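PDB 3WEU: L-lysine 6-oxidase from Marinomonas mediterranea, which oxidises the side-chain amine of free L-lysine with a cysteine tryptophylquinone cofactor, releasing hydrogen peroxide that kills bacteria. Local coordinates for residues Q174-F179 and Y199-G204; K92-Y97 and D216-I221; H88-K93 and S134-L139. All blocks are in the same frame, centred on the assembly; numbering follows the deposited sequence.

In the fold
Going from the N terminus, contacts 2 and 3 both start at the end of strand 80-91. The last residues of that strand pair with 134-139 in contact 3, closing a loop of about forty residues that contains helix 129-134. The turn that follows the strand, 92-97, meets 216-221 in contact 2, which closes a much longer loop; Lys92 and Lys93 belong to both contacts. Contact 1, 174-179 with 199-204, opens after contact 3 has closed and lies wholly within the span of contact 2. Strands 174-175, 202-204 and 217-219 form a small antiparallel sheet, so contacts 1 and 2 share it. Phe179 packs on Ile137 and Leu139, joining contacts 1 and 3.

Contact 1 of 3, residues Q174-F179 and Y199-G204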
loop_
_atom_site.group_PDB
_atom_site.type_symbol
_atom_site.label_atom_id
_atom_site.label_comp_id
_atom_site.label_asym_id
_atom_site.label_seq_id
_atom_site.Cartn_x
_atom_site.Cartn_y
_atom_site.Cartn_z
ATOM N N GLN A 174 -6.669 -12.302 -5.194
ATOM C CA GLN A 174 -5.196 -12.231 -5.169
ATOM C C GLN A 174 -4.597 -13.654 -5.147
ATOM O O GLN A 174 -5.195 -14.566 -4.606
ATOM C CB GLN A 174 -4.780 -11.522 -3.899
ATOM C CG GLN A 174 -5.216 -10.103 -3.800
ATOM C CD GLN A 174 -4.198 -9.221 -4.482
ATOM O OE1 GLN A 174 -3.228 -8.770 -3.861
ATOM N NE2 GLN A 174 -4.359 -9.047 -5.779
ATOM N N GLY A 175 -3.452 -13.870 -5.787
ATOM C CA GLY A 175 -2.896 -15.241 -5.837
ATOM C C GLY A 175 -3.689 -16.193 -6.687
ATOM O O GLY A 175 -4.304 -15.787 -7.701
ATOM N N SER A 176 -3.679 -17.460 -6.325
ATOM C CA SER A 176 -4.357 -18.479 -7.085
ATOM C C SER A 176 -5.869 -18.154 -7.143
ATOM O O SER A 176 -6.467 -17.869 -6.134
ATOM C CB SER A 176 -4.172 -19.852 -6.433
ATOM O OG SER A 176 -2.763 -20.164 -6.258
ATOM N N LYS A 177 -6.489 -18.263 -8.319
ATOM C CA LYS A 177 -7.868 -17.789 -8.512
ATOM C C LYS A 177 -8.966 -18.762 -8.130
ATOM O O LYS A 177 -10.014 -18.333 -7.557
ATOM C CB LYS A 177 -8.056 -17.372 -9.975
ATOM C CG LYS A 177 -7.127 -16.264 -10.358
ATOM C CD LYS A 177 -7.635 -15.399 -11.498
ATOM C CE LYS A 177 -6.943 -14.043 -11.420
ATOM N NZ LYS A 177 -6.322 -13.684 -12.727
ATOM N N HIS A 178 -8.754 -20.034 -8.468
ATOM C CA HIS A 178 -9.814 -21.070 -8.435
ATOM C C HIS A 178 -9.426 -22.305 -7.724
ATOM O O HIS A 178 -8.732 -23.131 -8.262
ATOM C CB HIS A 178 -10.265 -21.454 -9.850
ATOM C CG HIS A 178 -10.955 -20.324 -10.562
ATOM N ND1 HIS A 178 -10.356 -19.593 -11.574
ATOM C CD2 HIS A 178 -12.153 -19.730 -10.326
ATOM C CE1 HIS A 178 -11.167 -18.623 -11.953
ATOM N NE2 HIS A 178 -12.260 -18.681 -11.208
ATOM N N PHE A 179 -9.887 -22.445 -6.498
ATOM C CA PHE A 179 -9.615 -23.666 -5.740
ATOM C C PHE A 179 -10.437 -24.832 -6.284
ATOM O O PHE A 179 -11.628 -24.705 -6.490
ATOM C CB PHE A 179 -9.946 -23.478 -4.254
ATOM C CG PHE A 179 -9.786 -24.718 -3.495
ATOM C CD1 PHE A 179 -8.522 -25.132 -3.096
ATOM C CD2 PHE A 179 -10.849 -25.574 -3.294
ATOM C CE1 PHE A 179 -8.360 -26.372 -2.477
ATOM C CE2 PHE A 179 -10.698 -26.788 -2.698
ATOM C CZ PHE A 179 -9.451 -27.200 -2.271
ATOM N N TYR A 199 -1.570 -28.951 -4.862
ATOM C CA TYR A 199 -0.946 -28.473 -6.029
ATOM C C TYR A 199 -0.164 -27.176 -5.838
ATOM O O TYR A 199 0.453 -26.707 -6.802
ATOM C CB TYR A 199 -1.998 -28.292 -7.103
ATOM C CG TYR A 199 -2.638 -29.563 -7.536
ATOM C CD1 TYR A 199 -3.844 -30.006 -6.940
ATOM C CD2 TYR A 199 -1.995 -30.410 -8.443
ATOM C CE1 TYR A 199 -4.424 -31.211 -7.337
ATOM C CE2 TYR A 199 -2.550 -31.627 -8.819
ATOM C CZ TYR A 199 -3.757 -32.026 -8.274
ATOM O OH TYR A 199 -4.316 -33.194 -8.683
ATOM N N GLY A 200 -0.155 -26.657 -4.616
ATOM C CA GLY A 200 0.474 -25.407 -4.288
ATOM C C GLY A 200 -0.404 -24.162 -4.375
ATOM O O GLY A 200 0.096 -23.020 -4.303
ATOM N N PHE A 201 -1.717 -24.380 -4.539
ATOM C CA PHE A 201 -2.714 -23.301 -4.485
ATOM C C PHE A 201 -2.479 -22.379 -3.283
ATOM O O PHE A 201 -2.288 -22.828 -2.143
ATOM C CB PHE A 201 -4.137 -23.903 -4.355
ATOM C CG PHE A 201 -5.221 -22.869 -4.250
ATOM C CD1 PHE A 201 -5.556 -22.285 -3.054
ATOM C CD2 PHE A 201 -5.892 -22.476 -5.415
ATOM C CE1 PHE A 201 -6.552 -21.268 -3.016
ATOM C CE2 PHE A 201 -6.853 -21.481 -5.370
ATOM C CZ PHE A 201 -7.180 -20.897 -4.183
ATOM N N ALA A 202 -2.531 -21.092 -3.528
ATOM C CA ALA A 202 -2.447 -20.100 -2.416
ATOM C C ALA A 202 -3.020 -18.801 -2.983
ATOM O O ALA A 202 -2.443 -18.169 -3.887
ATOM C CB ALA A 202 -1.012 -19.922 -1.948
ATOM N N GLY A 203 -4.213 -18.489 -2.465
ATOM C CA GLY A 203 -4.992 -17.317 -2.897
ATOM C C GLY A 203 -5.891 -16.791 -1.797
ATOM O O GLY A 203 -6.166 -17.466 -0.768
ATOM N N GLY A 204 -6.374 -15.577 -2.032
ATOM C CA GLY A 204 -7.286 -14.962 -1.079
ATOM C C GLY A 204 -7.815 -13.603 -1.568
ATOM O O GLY A 204 -7.533 -13.141 -2.716
#
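The Phe201 ring, the aromatic centre of this contact, lies between Ser176 and Phe179. Ser176 CB sits over one face, 3.6 Å from the centroid of the Phe201 ring, and Phe179 CB covers the opposite face, both as CH-pi contacts displaced toward the rim. The Phe179 ring also turns its edge to the Phe201 face, a T-shaped pair with planes at 87° and centroids 5.5 Å apart. Phe201 reaches between the two because its CG is anti to the backbone N (chi1 178°).

Backbone hydrogen bonds hold the other end. Gln174 and Gly204 form an antiparallel hydrogen-bonded pair, with Gln174 N to Gly204 O at 2.8 Å and Gly204 N to Gln174 O at 3.0 Å. Next to it Gly175 and Gly203 make a non-hydrogen-bonded pair; with no side chains between the strands, their CA atoms come to 4.2 Å of each other. Gly175 also has a positive phi. Strand 202-204 is the middle strand of a three-stranded antiparallel sheet, with 217-219 as its other neighbour.

Where the strand gives way to loop, Ser176 grips Ala202 twice. Its N donates to Ala202 O at 2.8 Å, almost straight at the hydrogen but from above the carbonyl plane, while Ala202 N gives its hydrogen to Ser176 OG at 2.9 Å, again almost in line. OG stands beside its own backbone N (chi1 -55°), which brings it to Ala202 as CB rests on the ring.

Ser176 thus serves both chemistries at once: its N bonds the Ala202 carbonyl, its OG takes the Ala202 N-H in place of a backbone carbonyl, and its CB covers one face of Phe201. Its own carbonyl oxygen is buried here with no partner in the model.

Contact 2 of 3, residues K92-Y97 and D216-I221; sequences KKAAWY and DWYDDI
Lys93 and Asp219 join the two segments by a salt bridge, with Lys93 NZ 2.8 Å from Asp219 OD2. The ammonium lies on the syn side of that oxygen, the side of the other carboxylate oxygen, and the two side chains cross at about a right angle. The lysine chain is extended beyond CG, which carries NZ across from the short 3-10 turn 93-95 to the strand. NZ has a second acceptor in Ala506 O.

The carboxylate is held from its own chain as well. A chi1 of 74° turns the Asp219 side chain so that OD1 can reach Ile221 N, accepting from it at 3.2 Å and closing an Asx turn. This donor meets OD1 from above the carboxylate plane, whereas Lys93 engages OD2.

Carbon contacts complete the join. Ile221 packs beside the end of the lysine, its CG2 3.9 Å from Lys93 CE. At the other end of the interface Ala94 CB makes an apolar contact with the Tyr218 ring, obliquely and 3.7 Å from CE1 of Tyr218. That ring is tethered by its hydroxyl, which donates to Asp216 OD1 at 2.6 Å, nearly along the C-O axis.

Strand 217-219 is an outermost strand of its small sheet within the chain, and this turn, just past strand 80-91, packs on it. All six touching residues are buried. An ion pair in such surroundings would probably be strengthened by weak screening, and with the Asx turn adding a longer, bent bond to the other oxygen it links the turn to the strand in a directional way that the alanine-tyrosine contact alone could not.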
loop_
_atom_site.group_PDB
_atom_site.type_symbol
_atom_site.label_atom_id
_atom_site.label_comp_id
_atom_site.label_asym_id
_atom_site.label_seq_id
_atom_site.Cartn_x
_atom_site.Cartn_y
_atom_site.Cartn_z
ATOM N N LYS A 92 -7.721 -26.778 8.079
ATOM C CA LYS A 92 -8.443 -25.937 9.052
ATOM C C LYS A 92 -7.779 -24.629 9.327
ATOM O O LYS A 92 -8.188 -23.922 10.282
ATOM C CB LYS A 92 -8.519 -26.707 10.362
ATOM C CG LYS A 92 -9.633 -27.696 10.490
ATOM C CD LYS A 92 -9.618 -28.277 11.847
ATOM C CE LYS A 92 -10.787 -29.171 12.218
ATOM N NZ LYS A 92 -10.704 -29.561 13.652
ATOM N N LYS A 93 -6.741 -24.269 8.549
ATOM C CA LYS A 93 -5.913 -23.165 8.923
ATOM C C LYS A 93 -6.737 -21.838 9.034
ATOM O O LYS A 93 -6.487 -21.030 9.893
ATOM C CB LYS A 93 -4.813 -22.884 7.908
ATOM C CG LYS A 93 -3.823 -24.015 7.713
ATOM C CD LYS A 93 -2.706 -23.518 6.784
ATOM C CE LYS A 93 -1.641 -24.603 6.610
ATOM N NZ LYS A 93 -0.456 -24.143 5.868
ATOM N N ALA A 94 -7.602 -21.584 8.064
ATOM C CA ALA A 94 -8.354 -20.316 8.050
ATOM C C ALA A 94 -9.322 -20.185 9.261
ATOM O O ALA A 94 -9.734 -19.098 9.603
ATOM C CB ALA A 94 -9.084 -20.097 6.740
ATOM N N ALA A 95 -9.629 -21.289 9.876
ATOM C CA ALA A 95 -10.516 -21.374 11.012
ATOM C C ALA A 95 -9.797 -21.390 12.353
ATOM O O ALA A 95 -10.455 -21.316 13.387
ATOM C CB ALA A 95 -11.319 -22.646 10.870
ATOM N N TRP A 96 -8.450 -21.460 12.358
ATOM C CA TRP A 96 -7.726 -21.540 13.596
ATOM C C TRP A 96 -7.273 -20.175 14.121
ATOM O O TRP A 96 -7.581 -19.090 13.577
ATOM C CB TRP A 96 -6.568 -22.562 13.484
ATOM C CG TRP A 96 -6.122 -23.159 14.881
ATOM C CD1 TRP A 96 -4.890 -23.088 15.449
ATOM C CD2 TRP A 96 -6.953 -23.844 15.817
ATOM N NE1 TRP A 96 -4.875 -23.700 16.640
ATOM C CE2 TRP A 96 -6.146 -24.152 16.920
ATOM C CE3 TRP A 96 -8.321 -24.192 15.843
ATOM C CZ2 TRP A 96 -6.632 -24.814 18.031
ATOM C CZ3 TRP A 96 -8.821 -24.818 16.959
ATOM C CH2 TRP A 96 -7.970 -25.159 18.032
ATOM N N TYR A 97 -6.543 -20.247 15.217
ATOM C CA TYR A 97 -5.923 -19.073 15.813
ATOM C C TYR A 97 -4.747 -18.551 15.020
ATOM O O TYR A 97 -4.040 -19.299 14.360
ATOM C CB TYR A 97 -5.400 -19.429 17.200
ATOM C CG TYR A 97 -6.456 -19.844 18.169
ATOM C CD1 TYR A 97 -7.191 -18.857 18.866
ATOM C CD2 TYR A 97 -6.683 -21.150 18.476
ATOM C CE1 TYR A 97 -8.152 -19.190 19.792
ATOM C CE2 TYR A 97 -7.672 -21.486 19.422
ATOM C CZ TYR A 97 -8.388 -20.466 20.049
ATOM O OH TYR A 97 -9.288 -20.688 20.960
ATOM N N ASP A 216 -8.890 -13.997 4.865
ATOM C CA ASP A 216 -9.637 -14.614 3.771
ATOM C C ASP A 216 -8.641 -15.127 2.706
ATOM O O ASP A 216 -8.817 -14.971 1.469
ATOM C CB ASP A 216 -10.697 -13.601 3.212
ATOM C CG ASP A 216 -11.785 -14.257 2.367
ATOM O OD1 ASP A 216 -12.038 -15.480 2.459
ATOM O OD2 ASP A 216 -12.474 -13.512 1.633
ATOM N N TRP A 217 -7.585 -15.752 3.236
ATOM C CA TRP A 217 -6.572 -16.445 2.457
ATOM C C TRP A 217 -6.590 -17.923 2.748
ATOM O O TRP A 217 -6.931 -18.410 3.882
ATOM C CB TRP A 217 -5.137 -15.900 2.794
ATOM C CG TRP A 217 -4.776 -14.833 1.855
ATOM C CD1 TRP A 217 -5.226 -13.558 1.893
ATOM C CD2 TRP A 217 -3.986 -14.933 0.669
ATOM N NE1 TRP A 217 -4.763 -12.859 0.821
ATOM C CE2 TRP A 217 -4.009 -13.681 0.046
ATOM C CE3 TRP A 217 -3.276 -15.960 0.059
ATOM C CZ2 TRP A 217 -3.322 -13.427 -1.132
ATOM C CZ3 TRP A 217 -2.619 -15.693 -1.096
ATOM C CH2 TRP A 217 -2.625 -14.456 -1.668
ATOM N N TYR A 218 -6.112 -18.671 1.749
ATOM C CA TYR A 218 -6.178 -20.135 1.776
ATOM C C TYR A 218 -4.985 -20.754 1.084
ATOM O O TYR A 218 -4.474 -20.171 0.150
ATOM C CB TYR A 218 -7.482 -20.627 1.042
ATOM C CG TYR A 218 -8.691 -20.002 1.637
ATOM C CD1 TYR A 218 -9.351 -20.590 2.706
ATOM C CD2 TYR A 218 -9.112 -18.757 1.190
ATOM C CE1 TYR A 218 -10.421 -19.940 3.303
ATOM C CE2 TYR A 218 -10.139 -18.100 1.807
ATOM C CZ TYR A 218 -10.777 -18.689 2.851
ATOM O OH TYR A 218 -11.797 -17.948 3.389
ATOM N N ASP A 219 -4.622 -21.945 1.513
ATOM C CA ASP A 219 -3.718 -22.789 0.756
ATOM C C ASP A 219 -4.275 -24.195 0.685
ATOM O O ASP A 219 -5.350 -24.428 1.227
ATOM C CB ASP A 219 -2.288 -22.671 1.320
ATOM C CG ASP A 219 -2.056 -23.391 2.657
ATOM O OD1 ASP A 219 -2.781 -24.308 3.032
ATOM O OD2 ASP A 219 -1.064 -23.050 3.329
ATOM N N ASP A 220 -3.534 -25.119 0.045
ATOM C CA ASP A 220 -4.016 -26.440 -0.218
ATOM C C ASP A 220 -3.186 -27.487 0.480
ATOM O O ASP A 220 -3.257 -28.645 0.168
ATOM C CB ASP A 220 -4.205 -26.736 -1.714
ATOM C CG ASP A 220 -2.922 -26.768 -2.513
ATOM O OD1 ASP A 220 -1.811 -26.585 -1.953
ATOM O OD2 ASP A 220 -3.084 -26.872 -3.753
ATOM N N ILE A 221 -2.468 -27.051 1.508
ATOM C CA ILE A 221 -1.963 -27.960 2.534
ATOM C C ILE A 221 -3.150 -28.641 3.159
ATOM O O ILE A 221 -4.219 -28.055 3.185
ATOM C CB ILE A 221 -1.149 -27.162 3.606
ATOM C CG1 ILE A 221 0.149 -26.598 3.023
ATOM C CG2 ILE A 221 -0.893 -27.981 4.873
ATOM C CD1 ILE A 221 1.225 -27.697 2.793
#

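Contact 3 of 3, residues H88-K93 and S134-L139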
loop_
_atom_site.group_PDB
_atom_site.type_symbol
_atom_site.label_atom_id
_atom_site.label_comp_id
_atom_site.label_asym_id
_atom_site.label_seq_id
_atom_site.Cartn_x
_atom_site.Cartn_y
_atom_site.Cartn_z
ATOM N N HIS A 88 -9.492 -39.003 4.653
ATOM C CA HIS A 88 -10.169 -37.762 4.843
ATOM C C HIS A 88 -9.204 -36.612 5.213
ATOM O O HIS A 88 -8.793 -36.486 6.351
ATOM C CB HIS A 88 -11.292 -37.907 5.908
ATOM C CG HIS A 88 -12.205 -36.710 6.015
ATOM N ND1 HIS A 88 -13.298 -36.678 6.878
ATOM C CD2 HIS A 88 -12.177 -35.504 5.412
ATOM C CE1 HIS A 88 -13.903 -35.512 6.774
ATOM N NE2 HIS A 88 -13.279 -34.797 5.857
ATOM N N LEU A 89 -8.869 -35.786 4.239
ATOM C CA LEU A 89 -7.938 -34.681 4.418
ATOM C C LEU A 89 -8.748 -33.399 4.564
ATOM O O LEU A 89 -9.824 -33.278 3.957
ATOM C CB LEU A 89 -7.066 -34.553 3.163
ATOM C CG LEU A 89 -6.210 -35.759 2.760
ATOM C CD1 LEU A 89 -5.274 -35.392 1.581
ATOM C CD2 LEU A 89 -5.443 -36.352 3.911
ATOM N N ALA A 90 -8.260 -32.442 5.334
ATOM C CA ALA A 90 -8.872 -31.112 5.455
ATOM C C ALA A 90 -7.830 -30.065 5.811
ATOM O O ALA A 90 -6.699 -30.389 6.224
ATOM C CB ALA A 90 -9.985 -31.089 6.525
ATOM N N ASN A 91 -8.167 -28.805 5.546
ATOM C CA ASN A 91 -7.314 -27.717 5.942
ATOM C C ASN A 91 -8.119 -26.846 6.819
ATOM O O ASN A 91 -9.071 -26.161 6.337
ATOM C CB ASN A 91 -6.865 -26.970 4.690
ATOM C CG ASN A 91 -6.022 -25.754 4.972
ATOM O OD1 ASN A 91 -6.318 -24.919 5.824
ATOM N ND2 ASN A 91 -5.027 -25.587 4.162
ATOM N N LYS A 92 -7.721 -26.778 8.079
ATOM C CA LYS A 92 -8.443 -25.937 9.052
ATOM C C LYS A 92 -7.779 -24.629 9.327
ATOM O O LYS A 92 -8.188 -23.922 10.282
ATOM C CB LYS A 92 -8.519 -26.707 10.362
ATOM C CG LYS A 92 -9.633 -27.696 10.490
ATOM C CD LYS A 92 -9.618 -28.277 11.847
ATOM C CE LYS A 92 -10.787 -29.171 12.218
ATOM N NZ LYS A 92 -10.704 -29.561 13.652
ATOM N N LYS A 93 -6.741 -24.269 8.549
ATOM C CA LYS A 93 -5.913 -23.165 8.923
ATOM C C LYS A 93 -6.737 -21.838 9.034
ATOM O O LYS A 93 -6.487 -21.030 9.893
ATOM C CB LYS A 93 -4.813 -22.884 7.908
ATOM C CG LYS A 93 -3.823 -24.015 7.713
ATOM C CD LYS A 93 -2.706 -23.518 6.784
ATOM C CE LYS A 93 -1.641 -24.603 6.610
ATOM N NZ LYS A 93 -0.456 -24.143 5.868
ATOM N N SER A 134 -17.170 -22.847 7.806
ATOM C CA SER A 134 -17.105 -22.762 6.361
ATOM C C SER A 134 -15.718 -22.229 5.917
ATOM O O SER A 134 -15.340 -22.266 4.758
ATOM C CB SER A 134 -18.281 -21.948 5.813
ATOM O OG SER A 134 -17.959 -20.605 6.013
ATOM N N LEU A 135 -14.947 -21.778 6.881
ATOM C CA LEU A 135 -13.576 -21.350 6.615
ATOM C C LEU A 135 -12.638 -22.549 6.348
ATOM O O LEU A 135 -11.575 -22.371 5.725
ATOM C CB LEU A 135 -13.042 -20.514 7.808
ATOM C CG LEU A 135 -13.668 -19.114 7.953
ATOM C CD1 LEU A 135 -13.212 -18.519 9.297
ATOM C CD2 LEU A 135 -13.260 -18.238 6.768
ATOM N N ILE A 136 -13.048 -23.727 6.822
ATOM C CA ILE A 136 -12.302 -24.935 6.704
ATOM C C ILE A 136 -12.406 -25.353 5.251
ATOM O O ILE A 136 -13.463 -25.199 4.609
ATOM C CB ILE A 136 -12.911 -26.068 7.548
ATOM C CG1 ILE A 136 -12.956 -25.647 9.009
ATOM C CG2 ILE A 136 -12.176 -27.407 7.414
ATOM C CD1 ILE A 136 -13.536 -26.651 9.928
ATOM N N ILE A 137 -11.314 -25.900 4.710
ATOM C CA ILE A 137 -11.394 -26.559 3.432
ATOM C C ILE A 137 -11.558 -28.021 3.719
ATOM O O ILE A 137 -10.623 -28.692 4.209
ATOM C CB ILE A 137 -10.173 -26.355 2.522
ATOM C CG1 ILE A 137 -9.870 -24.887 2.302
ATOM C CG2 ILE A 137 -10.421 -27.011 1.145
ATOM C CD1 ILE A 137 -8.686 -24.615 1.368
ATOM N N ASP A 138 -12.765 -28.535 3.418
ATOM C CA ASP A 138 -13.164 -29.863 3.707
ATOM C C ASP A 138 -14.129 -30.372 2.603
ATOM O O ASP A 138 -15.282 -29.887 2.450
ATOM C CB ASP A 138 -13.858 -29.886 5.059
ATOM C CG ASP A 138 -14.383 -31.256 5.443
ATOM O OD1 ASP A 138 -14.042 -32.281 4.802
ATOM O OD2 ASP A 138 -15.119 -31.343 6.464
ATOM N N LEU A 139 -13.651 -31.332 1.833
ATOM C CA LEU A 139 -14.354 -31.823 0.657
ATOM C C LEU A 139 -14.824 -33.204 0.930
ATOM O O LEU A 139 -15.300 -33.887 0.042
ATOM C CB LEU A 139 -13.435 -31.792 -0.539
ATOM C CG LEU A 139 -12.806 -30.442 -0.873
ATOM C CD1 LEU A 139 -12.001 -30.557 -2.163
ATOM C CD2 LEU A 139 -13.801 -29.281 -0.991
HETATM O O HOH W 1 -11.614 -33.317 1.800
HETATM O O HOH W 2 -8.814 -23.304 5.829
#
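His88 points the edge of its ring at Asp138, crossing it at about a right angle. His88 NE2 donates to Asp138 OD1 at 2.8 Å in an almost straight bond, with OD1 close to the ring plane. Seen from the acid, the donor comes on the syn side but 31° out of the carboxylate plane, and ring and carboxylate are turned 33° apart. A chi1 of -171° swings the His88 ring toward the neighbouring strand, where it meets the acid. Asp138 OD1 also accepts from Gly140 N, while OD2 is taken by Tyr162 OH.

On the other face of the pairing, Asn91 and Ile137 stand CB to CB at 4.0 Å. Beneath them the backbones form an antiparallel hydrogen-bonded pair: Asn91 N to Ile137 O and Ile137 N to Asn91 O are each 2.8 Å. Asn91 folds back on its own chain, OD1 accepting from Lys93 N in an Asx turn, and its ND2 donates to Ile221 O.

Lys92 and Ile136 run side by side and point the same way, with Lys92 CG 4.0 Å from Ile136 CG2; the ammonium continues to Asp500 and Glu497. Waters flank the backbone pair: one accepts from Leu139 N and lies 2.8 Å from Leu89 O, and another probably bridges Asn91 O and Leu135 O.

The contact joins the end of strand 80-91 to the start of 137-145 in the large mixed sheet. His88 NE2, both Asp138 oxygens and the Asn91 backbone all find partners in this buried setting, and the several donors around Asp138 would probably stabilise its negative charge and hold the carboxylate against rotation.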